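Side-chain contact in histone-lysine N-methyltransferase, H3 lysine-9 specific SUVH6 (Arabidopsis thaliana, PDB 6A5K), which transfers methyl groups from S-adenosylmethionine to histone H3 (H3K9 methylation) and probably reads non-CG DNA methylation through its SRA domain: residues 228-231 with 232-235. The protein carries 1 engineered substitution. Numbering follows the deposited sequence.
Sequences WVEV and KKSK
The carbonyl oxygen of V231 takes two donors at the end of a short helix. S234 OG donates to V231 O at 2.7 Å, lying in the carbonyl plane on a lone pair. K235 N also reaches V231 O, at 3.0 Å, but with an N-H...O angle of 129° this bond is weak; K235 N also donates to K232 O, and K235 is the first residue to leave helical geometry. Swung between its own N and carbonyl carbon (chi1 82°), the S234 hydroxyl folds back to the carbonyl three residues earlier. Further back in the helix, K233 N makes a straighter bond to V229 O, at 2.9 Å and 163°.

In each of two valine-lysine pairs the side chains lie side by side, pointing the same way. CE of K233 meets CG1 of V229 at 3.6 Å, and CE of K235 meets CG1 of V231 at 3.5 Å, while each lysine CG rests near its valine's carbonyl oxygen. V229 CG2 sits over one face of the W228 indole, near its rim, while K232 CD comes loosely to the ring edge.

W228 touches S124 in an SRA loop and V231 touches P488 in a SET loop, so this surface helix, between strands 211-219 and 242-244 in the chain, packs against both parts.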
# COMPACT_ATOMS: atom_id res chain seq x y z
N TRP A 228 -12.17 2.99 -10.42
CA TRP A 228 -12.04 2.33 -11.72
C TRP A 228 -12.32 3.32 -12.84
O TRP A 228 -11.78 3.20 -13.94
CB TRP A 228 -12.95 1.08 -11.82
CG TRP A 228 -14.45 1.30 -11.85
CD1 TRP A 228 -15.32 1.17 -10.81
CD2 TRP A 228 -15.25 1.63 -13.00
NE1 TRP A 228 -16.61 1.42 -11.23
CE2 TRP A 228 -16.59 1.71 -12.57
CE3 TRP A 228 -14.96 1.89 -14.34
CZ2 TRP A 228 -17.64 2.03 -13.44
CZ3 TRP A 228 -16.00 2.20 -15.20
CH2 TRP A 228 -17.32 2.27 -14.75
N VAL A 229 -13.15 4.32 -12.56
CA VAL A 229 -13.41 5.38 -13.52
C VAL A 229 -12.16 6.25 -13.69
O VAL A 229 -11.77 6.61 -14.82
CB VAL A 229 -14.61 6.24 -13.10
CG1 VAL A 229 -14.70 7.52 -13.93
CG2 VAL A 229 -15.89 5.43 -13.20
N GLU A 230 -11.52 6.58 -12.57
CA GLU A 230 -10.29 7.37 -12.61
C GLU A 230 -9.20 6.64 -13.39
O GLU A 230 -8.46 7.25 -14.18
CB GLU A 230 -9.80 7.69 -11.20
CG GLU A 230 -10.69 8.65 -10.41
CD GLU A 230 -10.77 10.06 -11.00
OE1 GLU A 230 -10.11 10.34 -12.03
OE2 GLU A 230 -11.49 10.90 -10.42
N VAL A 231 -9.09 5.34 -13.17
CA VAL A 231 -8.10 4.52 -13.86
C VAL A 231 -8.40 4.49 -15.36
O VAL A 231 -7.51 4.69 -16.20
CB VAL A 231 -8.05 3.09 -13.28
CG1 VAL A 231 -7.25 2.17 -14.19
CG2 VAL A 231 -7.46 3.10 -11.88
N LYS A 232 -9.67 4.25 -15.68
CA LYS A 232 -10.10 4.25 -17.08
C LYS A 232 -9.72 5.56 -17.76
O LYS A 232 -9.16 5.55 -18.86
CB LYS A 232 -11.61 4.01 -17.18
CG LYS A 232 -12.12 4.02 -18.61
CD LYS A 232 -13.62 3.74 -18.67
CE LYS A 232 -14.20 4.18 -20.01
NZ LYS A 232 -14.50 3.02 -20.91
N LYS A 233 -9.99 6.69 -17.11
CA LYS A 233 -9.63 7.98 -17.69
C LYS A 233 -8.12 8.14 -17.82
O LYS A 233 -7.64 8.77 -18.77
CB LYS A 233 -10.17 9.15 -16.85
CG LYS A 233 -11.68 9.28 -16.79
CD LYS A 233 -12.05 10.45 -15.87
CE LYS A 233 -13.53 10.47 -15.53
NZ LYS A 233 -14.39 10.72 -16.72
N SER A 234 -7.37 7.58 -16.88
CA SER A 234 -5.91 7.69 -16.93
C SER A 234 -5.35 6.88 -18.09
O SER A 234 -4.24 7.14 -18.56
CB SER A 234 -5.28 7.22 -15.61
OG SER A 234 -5.17 5.81 -15.58
N LYS A 235 -6.12 5.90 -18.55
CA LYS A 235 -5.67 5.07 -19.67
C LYS A 235 -6.09 5.63 -21.04
O LYS A 235 -5.94 4.96 -22.05
CB LYS A 235 -6.21 3.64 -19.52
CG LYS A 235 -5.53 2.82 -18.44
CD LYS A 235 -6.22 1.48 -18.25
CE LYS A 235 -5.69 0.74 -17.02
NZ LYS A 235 -4.77 -0.37 -17.38